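Local coordinates for protein chloromuconate cycloisomerase (Rhodococcus opacus, PDB 4M0X) that binds manganese and belongs to the enolase superfamily, in which an N-terminal domain is joined to a TIM-barrel-like C-terminal domain, at residues G46-G54 with A299-G307; I270-A281 with M306-M317. All blocks are in the same frame, centred on the assembly; numbering follows the deposited sequence.

Contact 1 of 2, residues G46-G54 with A299-G307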
ATOM      1  N   GLY A  46       5.897  36.948 -34.551  1.00 42.48           N
ATOM      2  CA  GLY A  46       5.238  35.678 -34.257  1.00 39.97           C
ATOM      3  C   GLY A  46       3.792  35.858 -33.825  1.00 38.00           C
ATOM      4  O   GLY A  46       3.421  36.858 -33.235  1.00 39.79           O
ATOM      5  N   ILE A  47       2.971  34.865 -34.106  1.00 37.10           N
ATOM      6  CA  ILE A  47       1.576  34.862 -33.661  1.00 31.56           C
ATOM      7  C   ILE A  47       1.274  33.668 -32.741  1.00 29.87           C
ATOM      8  O   ILE A  47       1.803  32.576 -32.916  1.00 29.48           O
ATOM      9  CB  ILE A  47       0.601  34.910 -34.865  1.00 29.60           C
ATOM     10  CG1 ILE A  47       0.851  33.753 -35.830  1.00 27.96           C
ATOM     11  CG2 ILE A  47       0.761  36.218 -35.622  1.00 28.11           C
ATOM     12  CD1 ILE A  47      -0.227  33.602 -36.895  1.00 29.39           C
ATOM     13  N   GLY A  48       0.453  33.904 -31.730  1.00 29.37           N
ATOM     14  CA  GLY A  48      -0.068  32.848 -30.878  1.00 26.73           C
ATOM     15  C   GLY A  48      -1.574  33.033 -30.737  1.00 27.28           C
ATOM     16  O   GLY A  48      -2.126  34.104 -31.056  1.00 26.92           O
ATOM     17  N   GLU A  49      -2.245  31.996 -30.255  1.00 24.95           N
ATOM     18  CA  GLU A  49      -3.662  32.076 -30.017  1.00 24.15           C
ATOM     19  C   GLU A  49      -3.942  31.673 -28.567  1.00 23.99           C
ATOM     20  O   GLU A  49      -3.351  30.727 -28.055  1.00 23.47           O
ATOM     21  CB  GLU A  49      -4.356  31.182 -31.046  1.00 24.58           C
ATOM     22  CG  GLU A  49      -5.681  30.556 -30.658  1.00 27.12           C
ATOM     23  CD  GLU A  49      -6.331  29.789 -31.815  1.00 28.15           C
ATOM     24  OE1 GLU A  49      -5.702  29.570 -32.847  1.00 27.85           O
ATOM     25  OE2 GLU A  49      -7.495  29.395 -31.704  1.00 29.37           O
ATOM     26  N   ALA A  50      -4.791  32.426 -27.879  1.00 23.49           N
ATOM     27  CA  ALA A  50      -5.439  31.898 -26.667  1.00 23.75           C
ATOM     28  C   ALA A  50      -6.869  31.428 -26.999  1.00 24.75           C
ATOM     29  O   ALA A  50      -7.679  32.171 -27.563  1.00 24.04           O
ATOM     30  CB  ALA A  50      -5.464  32.927 -25.556  1.00 22.95           C
ATOM     31  N   VAL A  51      -7.186  30.194 -26.670  1.00 24.96           N
ATOM     32  CA  VAL A  51      -8.510  29.726 -26.991  1.00 27.99           C
ATOM     33  C   VAL A  51      -9.092  28.841 -25.872  1.00 30.78           C
ATOM     34  O   VAL A  51      -8.365  28.245 -25.046  1.00 32.07           O
ATOM     35  CB  VAL A  51      -8.513  29.048 -28.395  1.00 28.34           C
ATOM     36  CG1 VAL A  51      -7.739  27.731 -28.367  1.00 27.04           C
ATOM     37  CG2 VAL A  51      -9.927  28.904 -28.955  1.00 26.10           C
ATOM     38  N   THR A  52     -10.412  28.771 -25.867  1.00 31.20           N
ATOM     39  CA  THR A  52     -11.167  28.203 -24.781  1.00 31.22           C
ATOM     40  C   THR A  52     -12.383  27.490 -25.388  1.00 32.39           C
ATOM     41  O   THR A  52     -12.864  27.885 -26.451  1.00 36.29           O
ATOM     42  CB  THR A  52     -11.574  29.348 -23.861  1.00 32.02           C
ATOM     43  OG1 THR A  52     -11.002  29.147 -22.565  1.00 37.72           O
ATOM     44  CG2 THR A  52     -13.047  29.498 -23.784  1.00 31.41           C
ATOM     45  N   PRO A  53     -12.862  26.409 -24.763  1.00 30.75           N
ATOM     46  CA  PRO A  53     -14.042  25.732 -25.338  1.00 30.49           C
ATOM     47  C   PRO A  53     -15.359  26.455 -25.073  1.00 32.38           C
ATOM     48  O   PRO A  53     -16.308  25.837 -24.545  1.00 34.32           O
ATOM     49  CB  PRO A  53     -14.062  24.380 -24.631  1.00 28.24           C
ATOM     50  CG  PRO A  53     -13.273  24.598 -23.392  1.00 29.25           C
ATOM     51  CD  PRO A  53     -12.227  25.620 -23.701  1.00 30.06           C
ATOM     52  N   GLY A  54     -15.411  27.743 -25.417  1.00 31.84           N
ATOM     53  CA  GLY A  54     -16.595  28.575 -25.206  1.00 30.21           C
ATOM     54  C   GLY A  54     -16.758  29.255 -23.858  1.00 30.11           C
ATOM     55  O   GLY A  54     -17.878  29.462 -23.430  1.00 34.93           O
ATOM     56  N   ALA A 299      -8.103  18.479 -28.998  1.00 26.35           N
ATOM     57  CA  ALA A 299      -8.520  19.778 -29.496  1.00 26.37           C
ATOM     58  C   ALA A 299      -9.131  20.587 -28.360  1.00 26.47           C
ATOM     59  O   ALA A 299      -9.632  20.011 -27.383  1.00 26.82           O
ATOM     60  CB  ALA A 299      -9.530  19.591 -30.616  1.00 25.45           C
ATOM     61  N   THR A 300      -9.094  21.914 -28.488  1.00 25.46           N
ATOM     62  CA  THR A 300      -9.640  22.790 -27.457  1.00 25.01           C
ATOM     63  C   THR A 300     -11.134  23.146 -27.670  1.00 26.21           C
ATOM     64  O   THR A 300     -11.911  23.157 -26.722  1.00 26.61           O
ATOM     65  CB  THR A 300      -8.727  24.007 -27.196  1.00 23.20           C
ATOM     66  OG1 THR A 300      -7.492  23.556 -26.639  1.00 20.78           O
ATOM     67  CG2 THR A 300      -9.359  24.952 -26.218  1.00 24.03           C
ATOM     68  N   PRO A 301     -11.561  23.412 -28.907  1.00 28.61           N
ATOM     69  CA  PRO A 301     -10.839  23.451 -30.162  1.00 29.86           C
ATOM     70  C   PRO A 301     -10.174  24.805 -30.321  1.00 30.33           C
ATOM     71  O   PRO A 301     -10.155  25.602 -29.392  1.00 32.57           O
ATOM     72  CB  PRO A 301     -11.954  23.254 -31.218  1.00 29.83           C
ATOM     73  CG  PRO A 301     -13.239  23.173 -30.454  1.00 29.49           C
ATOM     74  CD  PRO A 301     -12.968  23.785 -29.114  1.00 28.60           C
ATOM     75  N   GLU A 302      -9.652  25.060 -31.505  1.00 31.86           N
ATOM     76  CA  GLU A 302      -8.870  26.253 -31.764  1.00 31.61           C
ATOM     77  C   GLU A 302      -8.983  26.570 -33.258  1.00 31.80           C
ATOM     78  O   GLU A 302      -9.506  25.753 -34.050  1.00 33.48           O
ATOM     79  CB  GLU A 302      -7.408  26.027 -31.324  1.00 32.55           C
ATOM     80  CG  GLU A 302      -6.675  24.829 -31.943  1.00 33.95           C
ATOM     81  CD  GLU A 302      -7.475  23.532 -31.903  1.00 37.86           C
ATOM     82  OE1 GLU A 302      -8.063  23.172 -32.957  1.00 39.27           O
ATOM     83  OE2 GLU A 302      -7.548  22.894 -30.817  1.00 37.24           O
ATOM     84  N   SER A 303      -8.521  27.755 -33.636  1.00 28.55           N
ATOM     85  CA  SER A 303      -8.526  28.150 -35.011  1.00 27.83           C
ATOM     86  C   SER A 303      -7.302  27.522 -35.664  1.00 28.09           C
ATOM     87  O   SER A 303      -6.621  26.692 -35.050  1.00 26.77           O
ATOM     88  CB  SER A 303      -8.402  29.646 -35.070  1.00 28.26           C
ATOM     89  OG  SER A 303      -7.104  29.977 -34.636  1.00 29.04           O
ATOM     90  N   SER A 304      -6.986  27.944 -36.889  1.00 27.42           N
ATOM     91  CA  SER A 304      -5.787  27.445 -37.550  1.00 25.89           C
ATOM     92  C   SER A 304      -4.478  27.947 -36.956  1.00 25.17           C
ATOM     93  O   SER A 304      -3.446  27.301 -37.149  1.00 23.60           O
ATOM     94  CB  SER A 304      -5.841  27.699 -39.038  1.00 26.05           C
ATOM     95  OG  SER A 304      -6.761  26.785 -39.611  1.00 27.44           O
ATOM     96  N   VAL A 305      -4.516  29.064 -36.224  1.00 24.88           N
ATOM     97  CA  VAL A 305      -3.301  29.571 -35.580  1.00 26.93           C
ATOM     98  C   VAL A 305      -2.689  28.580 -34.560  1.00 28.65           C
ATOM     99  O   VAL A 305      -1.530  28.163 -34.727  1.00 32.21           O
ATOM    100  CB  VAL A 305      -3.512  30.955 -34.933  1.00 28.54           C
ATOM    101  CG1 VAL A 305      -2.213  31.474 -34.292  1.00 29.39           C
ATOM    102  CG2 VAL A 305      -4.062  31.943 -35.950  1.00 28.34           C
ATOM    103  N   MET A 306      -3.454  28.207 -33.525  1.00 27.90           N
ATOM    104  CA  MET A 306      -3.037  27.204 -32.530  1.00 29.02           C
ATOM    105  C   MET A 306      -3.067  25.776 -33.119  1.00 29.54           C
ATOM    106  O   MET A 306      -2.194  24.944 -32.819  1.00 27.54           O
ATOM    107  CB  MET A 306      -3.912  27.315 -31.257  1.00 30.57           C
ATOM    108  CG  MET A 306      -3.745  26.222 -30.182  1.00 29.79           C
ATOM    109  SD  MET A 306      -2.144  26.158 -29.341  1.00 31.95           S
ATOM    110  CE  MET A 306      -2.014  27.782 -28.576  1.00 30.69           C
ATOM    111  N   GLY A 307      -4.063  25.520 -33.973  1.00 28.04           N
ATOM    112  CA  GLY A 307      -4.191  24.246 -34.668  1.00 28.24           C
ATOM    113  C   GLY A 307      -2.946  23.862 -35.443  1.00 28.55           C
ATOM    114  O   GLY A 307      -2.477  22.717 -35.344  1.00 30.28           O
TER
HETATM  115  O   HOH W   1       0.509  29.638 -33.730  1.00 23.89           O

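Contact 2 of 2, residues I270-A281 with M306-M317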
ATOM      1  N   ILE A 270      -3.551  15.218 -25.175  1.00 23.23           N
ATOM      2  CA  ILE A 270      -2.539  16.260 -25.214  1.00 22.12           C
ATOM      3  C   ILE A 270      -3.058  17.498 -25.959  1.00 22.59           C
ATOM      4  O   ILE A 270      -3.683  17.373 -27.016  1.00 23.22           O
ATOM      5  CB  ILE A 270      -1.250  15.731 -25.856  1.00 21.70           C
ATOM      6  CG1 ILE A 270      -0.796  14.441 -25.159  1.00 21.11           C
ATOM      7  CG2 ILE A 270      -0.169  16.810 -25.856  1.00 21.60           C
ATOM      8  CD1 ILE A 270      -0.243  14.622 -23.759  1.00 21.00           C
ATOM      9  N   LYS A 271      -2.810  18.688 -25.401  1.00 22.48           N
ATOM     10  CA  LYS A 271      -3.361  19.950 -25.921  1.00 22.48           C
ATOM     11  C   LYS A 271      -2.471  21.043 -25.415  1.00 22.13           C
ATOM     12  O   LYS A 271      -2.178  21.046 -24.233  1.00 22.14           O
ATOM     13  CB  LYS A 271      -4.738  20.241 -25.340  1.00 22.28           C
ATOM     14  CG  LYS A 271      -5.918  19.454 -25.862  1.00 21.26           C
ATOM     15  CD  LYS A 271      -7.214  20.197 -25.528  1.00 21.27           C
ATOM     16  CE  LYS A 271      -7.889  19.682 -24.267  1.00 20.85           C
ATOM     17  NZ  LYS A 271      -9.108  18.881 -24.576  1.00 20.58           N
ATOM     18  N   ILE A 272      -2.082  21.982 -26.279  1.00 22.08           N
ATOM     19  CA  ILE A 272      -1.186  23.057 -25.880  1.00 24.07           C
ATOM     20  C   ILE A 272      -1.764  24.079 -24.873  1.00 24.47           C
ATOM     21  O   ILE A 272      -1.193  24.252 -23.795  1.00 24.26           O
ATOM     22  CB  ILE A 272      -0.531  23.746 -27.090  1.00 25.59           C
ATOM     23  CG1 ILE A 272       0.430  22.781 -27.755  1.00 25.15           C
ATOM     24  CG2 ILE A 272       0.262  24.976 -26.659  1.00 25.49           C
ATOM     25  CD1 ILE A 272       1.159  23.367 -28.935  1.00 25.13           C
ATOM     26  N   PRO A 273      -2.899  24.736 -25.202  1.00 24.77           N
ATOM     27  CA  PRO A 273      -3.443  25.797 -24.340  1.00 24.38           C
ATOM     28  C   PRO A 273      -3.522  25.387 -22.870  1.00 24.34           C
ATOM     29  O   PRO A 273      -3.027  26.069 -21.985  1.00 24.78           O
ATOM     30  CB  PRO A 273      -4.865  25.986 -24.881  1.00 23.33           C
ATOM     31  CG  PRO A 273      -4.815  25.498 -26.272  1.00 23.80           C
ATOM     32  CD  PRO A 273      -3.882  24.330 -26.220  1.00 25.07           C
ATOM     33  N   LYS A 274      -4.143  24.252 -22.633  1.00 24.81           N
ATOM     34  CA  LYS A 274      -4.381  23.754 -21.302  1.00 25.74           C
ATOM     35  C   LYS A 274      -3.103  23.429 -20.480  1.00 27.50           C
ATOM     36  O   LYS A 274      -3.165  23.375 -19.249  1.00 28.54           O
ATOM     37  CB  LYS A 274      -5.390  22.604 -21.411  1.00 24.97           C
ATOM     38  CG  LYS A 274      -5.091  21.319 -20.696  1.00 25.79           C
ATOM     39  CD  LYS A 274      -4.944  20.156 -21.659  1.00 25.59           C
ATOM     40  CE  LYS A 274      -5.430  18.901 -20.947  1.00 24.88           C
ATOM     41  NZ  LYS A 274      -5.090  17.605 -21.579  1.00 22.46           N
ATOM     42  N   SER A 275      -1.963  23.255 -21.160  1.00 27.38           N
ATOM     43  CA  SER A 275      -0.677  22.913 -20.517  1.00 26.56           C
ATOM     44  C   SER A 275       0.174  24.133 -20.394  1.00 26.76           C
ATOM     45  O   SER A 275       1.297  24.051 -19.888  1.00 26.21           O
ATOM     46  CB  SER A 275       0.154  21.939 -21.349  1.00 25.41           C
ATOM     47  OG  SER A 275      -0.634  20.916 -21.906  1.00 30.56           O
ATOM     48  N   GLY A 276      -0.338  25.248 -20.907  1.00 26.86           N
ATOM     49  CA  GLY A 276       0.415  26.503 -20.950  1.00 27.30           C
ATOM     50  C   GLY A 276       1.580  26.536 -21.926  1.00 27.02           C
ATOM     51  O   GLY A 276       2.573  27.229 -21.679  1.00 26.89           O
ATOM     52  N   GLY A 277       1.470  25.774 -23.017  1.00 27.24           N
ATOM     53  CA  GLY A 277       2.404  25.884 -24.135  1.00 25.37           C
ATOM     54  C   GLY A 277       3.014  24.636 -24.739  1.00 25.88           C
ATOM     55  O   GLY A 277       2.770  23.506 -24.322  1.00 26.04           O
ATOM     56  N   LEU A 278       3.863  24.864 -25.723  1.00 25.99           N
ATOM     57  CA  LEU A 278       4.465  23.801 -26.470  1.00 25.71           C
ATOM     58  C   LEU A 278       5.444  22.935 -25.679  1.00 26.16           C
ATOM     59  O   LEU A 278       5.438  21.733 -25.812  1.00 28.09           O
ATOM     60  CB  LEU A 278       5.143  24.408 -27.691  1.00 26.76           C
ATOM     61  CG  LEU A 278       5.851  23.490 -28.674  1.00 26.04           C
ATOM     62  CD1 LEU A 278       4.877  22.411 -29.152  1.00 28.97           C
ATOM     63  CD2 LEU A 278       6.329  24.352 -29.811  1.00 24.44           C
ATOM     64  N   SER A 279       6.313  23.529 -24.879  1.00 28.12           N
ATOM     65  CA  SER A 279       7.299  22.715 -24.176  1.00 27.92           C
ATOM     66  C   SER A 279       6.597  21.791 -23.195  1.00 27.93           C
ATOM     67  O   SER A 279       6.787  20.578 -23.262  1.00 26.66           O
ATOM     68  CB  SER A 279       8.364  23.581 -23.498  1.00 26.89           C
ATOM     69  OG  SER A 279       9.152  24.209 -24.490  1.00 27.50           O
ATOM     70  N   ARG A 280       5.760  22.374 -22.324  1.00 27.81           N
ATOM     71  CA  ARG A 280       5.023  21.630 -21.289  1.00 28.38           C
ATOM     72  C   ARG A 280       4.173  20.520 -21.884  1.00 28.76           C
ATOM     73  O   ARG A 280       4.250  19.381 -21.429  1.00 27.92           O
ATOM     74  CB  ARG A 280       4.157  22.550 -20.432  1.00 27.71           C
ATOM     75  CG  ARG A 280       4.941  23.562 -19.626  1.00 28.33           C
ATOM     76  CD  ARG A 280       5.854  22.845 -18.651  1.00 30.88           C
ATOM     77  NE  ARG A 280       6.373  23.749 -17.633  1.00 33.03           N
ATOM     78  CZ  ARG A 280       7.390  23.469 -16.812  1.00 34.23           C
ATOM     79  NH1 ARG A 280       8.015  22.288 -16.868  1.00 32.77           N
ATOM     80  NH2 ARG A 280       7.791  24.384 -15.932  1.00 32.22           N
ATOM     81  N   ALA A 281       3.407  20.838 -22.934  1.00 28.82           N
ATOM     82  CA  ALA A 281       2.671  19.795 -23.668  1.00 26.51           C
ATOM     83  C   ALA A 281       3.571  18.615 -24.066  1.00 27.21           C
ATOM     84  O   ALA A 281       3.183  17.478 -23.794  1.00 29.55           O
ATOM     85  CB  ALA A 281       1.919  20.356 -24.863  1.00 24.92           C
ATOM     86  N   MET A 306      -3.454  28.207 -33.525  1.00 27.90           N
ATOM     87  CA  MET A 306      -3.037  27.204 -32.530  1.00 29.02           C
ATOM     88  C   MET A 306      -3.067  25.776 -33.119  1.00 29.54           C
ATOM     89  O   MET A 306      -2.194  24.944 -32.819  1.00 27.54           O
ATOM     90  CB  MET A 306      -3.912  27.315 -31.257  1.00 30.57           C
ATOM     91  CG  MET A 306      -3.745  26.222 -30.182  1.00 29.79           C
ATOM     92  SD  MET A 306      -2.144  26.158 -29.341  1.00 31.95           S
ATOM     93  CE  MET A 306      -2.014  27.782 -28.576  1.00 30.69           C
ATOM     94  N   GLY A 307      -4.063  25.520 -33.973  1.00 28.04           N
ATOM     95  CA  GLY A 307      -4.191  24.246 -34.668  1.00 28.24           C
ATOM     96  C   GLY A 307      -2.946  23.862 -35.443  1.00 28.55           C
ATOM     97  O   GLY A 307      -2.477  22.717 -35.344  1.00 30.28           O
ATOM     98  N   ALA A 308      -2.410  24.811 -36.210  1.00 27.40           N
ATOM     99  CA  ALA A 308      -1.107  24.632 -36.881  1.00 27.10           C
ATOM    100  C   ALA A 308       0.077  24.257 -35.945  1.00 26.27           C
ATOM    101  O   ALA A 308       0.793  23.317 -36.246  1.00 28.24           O
ATOM    102  CB  ALA A 308      -0.763  25.841 -37.743  1.00 24.23           C
ATOM    103  N   ILE A 309       0.287  24.960 -34.831  1.00 24.83           N
ATOM    104  CA  ILE A 309       1.439  24.631 -33.977  1.00 24.78           C
ATOM    105  C   ILE A 309       1.184  23.275 -33.328  1.00 25.39           C
ATOM    106  O   ILE A 309       2.061  22.417 -33.324  1.00 26.68           O
ATOM    107  CB  ILE A 309       1.871  25.774 -32.983  1.00 25.21           C
ATOM    108  CG1 ILE A 309       3.111  25.408 -32.195  1.00 25.42           C
ATOM    109  CG2 ILE A 309       0.800  26.137 -31.956  1.00 24.79           C
ATOM    110  CD1 ILE A 309       4.246  24.865 -33.033  1.00 28.03           C
ATOM    111  N   SER A 310      -0.037  23.070 -32.844  1.00 25.59           N
ATOM    112  CA  SER A 310      -0.481  21.759 -32.378  1.00 26.54           C
ATOM    113  C   SER A 310      -0.226  20.644 -33.373  1.00 26.04           C
ATOM    114  O   SER A 310       0.308  19.616 -32.996  1.00 26.56           O
ATOM    115  CB  SER A 310      -1.969  21.768 -32.057  1.00 27.29           C
ATOM    116  OG  SER A 310      -2.201  22.627 -30.971  1.00 29.43           O
ATOM    117  N   ALA A 311      -0.628  20.832 -34.627  1.00 26.14           N
ATOM    118  CA  ALA A 311      -0.438  19.802 -35.648  1.00 27.19           C
ATOM    119  C   ALA A 311       1.039  19.407 -35.742  1.00 27.34           C
ATOM    120  O   ALA A 311       1.383  18.223 -35.857  1.00 27.99           O
ATOM    121  CB  ALA A 311      -0.970  20.265 -36.997  1.00 25.81           C
ATOM    122  N   GLN A 312       1.912  20.402 -35.664  1.00 27.17           N
ATOM    123  CA  GLN A 312       3.339  20.128 -35.694  1.00 27.72           C
ATOM    124  C   GLN A 312       3.764  19.337 -34.452  1.00 26.64           C
ATOM    125  O   GLN A 312       4.431  18.308 -34.569  1.00 25.59           O
ATOM    126  CB  GLN A 312       4.146  21.413 -35.875  1.00 27.14           C
ATOM    127  CG  GLN A 312       4.283  21.809 -37.330  1.00 28.50           C
ATOM    128  CD  GLN A 312       5.039  23.102 -37.528  1.00 29.50           C
ATOM    129  OE1 GLN A 312       6.029  23.375 -36.841  1.00 31.91           O
ATOM    130  NE2 GLN A 312       4.580  23.909 -38.472  1.00 28.96           N
ATOM    131  N   LEU A 313       3.364  19.806 -33.274  1.00 26.62           N
ATOM    132  CA  LEU A 313       3.595  19.059 -32.036  1.00 27.33           C
ATOM    133  C   LEU A 313       3.254  17.581 -32.226  1.00 27.77           C
ATOM    134  O   LEU A 313       4.119  16.696 -32.081  1.00 25.22           O
ATOM    135  CB  LEU A 313       2.758  19.639 -30.894  1.00 27.27           C
ATOM    136  CG  LEU A 313       2.773  18.828 -29.601  1.00 28.68           C
ATOM    137  CD1 LEU A 313       4.182  18.790 -29.013  1.00 30.59           C
ATOM    138  CD2 LEU A 313       1.807  19.419 -28.597  1.00 27.20           C
ATOM    139  N   TYR A 314       1.987  17.335 -32.583  1.00 28.90           N
ATOM    140  CA  TYR A 314       1.447  15.988 -32.722  1.00 27.19           C
ATOM    141  C   TYR A 314       2.240  15.189 -33.747  1.00 27.27           C
ATOM    142  O   TYR A 314       2.448  14.000 -33.573  1.00 30.61           O
ATOM    143  CB  TYR A 314      -0.034  16.029 -33.077  1.00 28.33           C
ATOM    144  CG  TYR A 314      -0.926  16.843 -32.141  1.00 29.43           C
ATOM    145  CD1 TYR A 314      -0.448  17.322 -30.921  1.00 29.21           C
ATOM    146  CD2 TYR A 314      -2.276  17.092 -32.458  1.00 28.80           C
ATOM    147  CE1 TYR A 314      -1.259  18.049 -30.064  1.00 29.11           C
ATOM    148  CE2 TYR A 314      -3.096  17.825 -31.591  1.00 28.70           C
ATOM    149  CZ  TYR A 314      -2.574  18.305 -30.398  1.00 29.76           C
ATOM    150  OH  TYR A 314      -3.341  19.034 -29.502  1.00 30.66           O
ATOM    151  N   GLY A 315       2.703  15.839 -34.805  1.00 26.65           N
ATOM    152  CA  GLY A 315       3.605  15.191 -35.743  1.00 26.90           C
ATOM    153  C   GLY A 315       5.012  14.884 -35.200  1.00 28.36           C
ATOM    154  O   GLY A 315       5.697  13.985 -35.727  1.00 29.63           O
ATOM    155  N   THR A 316       5.479  15.619 -34.187  1.00 25.01           N
ATOM    156  CA  THR A 316       6.767  15.272 -33.613  1.00 25.07           C
ATOM    157  C   THR A 316       6.620  14.127 -32.628  1.00 25.39           C
ATOM    158  O   THR A 316       7.570  13.463 -32.312  1.00 26.29           O
ATOM    159  CB  THR A 316       7.525  16.446 -32.914  1.00 24.48           C
ATOM    160  OG1 THR A 316       6.962  16.729 -31.632  1.00 24.06           O
ATOM    161  CG2 THR A 316       7.559  17.716 -33.755  1.00 24.92           C
ATOM    162  N   MET A 317       5.412  13.911 -32.134  1.00 28.42           N
ATOM    163  CA  MET A 317       5.185  13.015 -31.000  1.00 27.06           C
ATOM    164  C   MET A 317       5.315  11.540 -31.359  1.00 27.19           C
ATOM    165  O   MET A 317       4.920  11.133 -32.458  1.00 27.12           O
ATOM    166  CB  MET A 317       3.810  13.284 -30.435  1.00 25.87           C
ATOM    167  CG  MET A 317       3.809  14.359 -29.380  1.00 25.04           C
ATOM    168  SD  MET A 317       2.123  14.843 -28.964  1.00 25.86           S
ATOM    169  CE  MET A 317       1.416  13.393 -28.205  1.00 22.70           C
TER
HETATM  170  O   HOH W   2      -3.075  21.533 -28.912  1.00 34.51           O

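Contact 1 of 2, residues G46-G54 with A299-G307
E49 reaches from strand 45-51 to the start of helix 304-316 and meets S303 and M306 with its carboxylate. Its chain is extended, with CG roughly anti to the backbone N (chi1 151°), and this brings the carboxylate to the start of the helix. E49 OE2 accepts from S303 N at 2.7 Å through its syn lone pair, and the bond is almost straight. E49 OE1 accepts from M306 N, also at 2.7 Å, but this donor stands above the carboxylate plane, 38° out of it. S303 OG lies beside the same carboxylate; its modelled distance to OE1 is too short to be trusted. S303 holds the N-cap position, and its hydroxyl accepts a capping bond from V305 N.

Apolar groups flank the acid. On one side, I47 CD1 meets V305 CG1 at 3.9 Å, with the two side chains crossing at about a right angle. M306 CB packs against E49 CG at 3.7 Å, the two side chains crossing at a slant, and I33 of strand 27-40 touches E49 too. On the other side, V51 turns both methyls to the carbonyl of P301. V51 CG1 also touches E302 CB. Further along, T300 CG2 packs on V51 O and P53 CB comes close to T300 O. E302 turns back within its own loop, where E302 OE2 accepts from T300 N at 3.0 Å.

A buried acid of the N-terminal domain thus takes two backbone N-H groups at a helix start of the barrel domain. The helix end would probably stabilise its negative charge. The two domains meet here through both polar and apolar contacts.

Contact 2 of 2, residues I270-A281 with M306-M317
I272 and S310 mark the closest approach of the two backbones, 6.7 Å between CA atoms, where the weakly bonded turn 272-275 and the start of helix 278-291 lie beside helix 304-316. A Schellman motif at G276 ends the turn, and G277 is the N-cap of the next helix.

I272 is a knob in a hole formed by M306, I309, S310 and L313. I272 CG1 lies 3.7 Å from L313 CD2, and its CB meets M306 SD on the other flank. CD1 reaches into the hole, toward I309 CG2 and S310 OG. P273 CD touches the same sulfur.

L313 divides its branches: L313 CD1 meets L278 CD1 at 3.7 Å, while CD2, besides I272, touches A281 CB. L278 and L313 run past each other in opposite directions; both have CG anti to the backbone N (chi1 -179° and 172°). The second branch of L278, CD2, meets I309 CD1. Beyond L313, M317 CE reaches I270 CG1 at 3.9 Å.

The polar side is bridged by water. One molecule accepts from I272 N at 2.8 Å and donates to Y314 OH at 2.6 Å, and it also lies next to S310 OG. The Y314 hydroxyl is hydrogen-bonded to A298 O and comes close to I270 O.

The end of strand 267-270, the turn 272-275 and the start of helix 278-291 thus pack on helix 304-316. Strand 267-270 is followed by helix 278-291, and strand 294-297 by helix 304-316, as in the beta-alpha succession of a TIM-barrel-like domain.

Contacts 1 and 2 share M306 and G307, and their centres are about 10 Å apart. Helix 304-316 serves both: V305 and M306 meet strand 45-51 in contact 1, while M306, I309, S310 and L313 meet segment 270-281 in contact 2. The loop before the helix touches contact 2 directly. A299 O lies 3.1 Å from K271 NZ, a probable hydrogen bond, and T300 OG1 packs 3.3 Å from P273 CG. K271 ties contact 2 to the manganese site formed by D196, E222 and D247. The K271 side chain is about 4 Å from the manganese ion and forms a salt bridge with D247. In contact 1, the side chain of P53 is about 8 Å from the bound manganese ion.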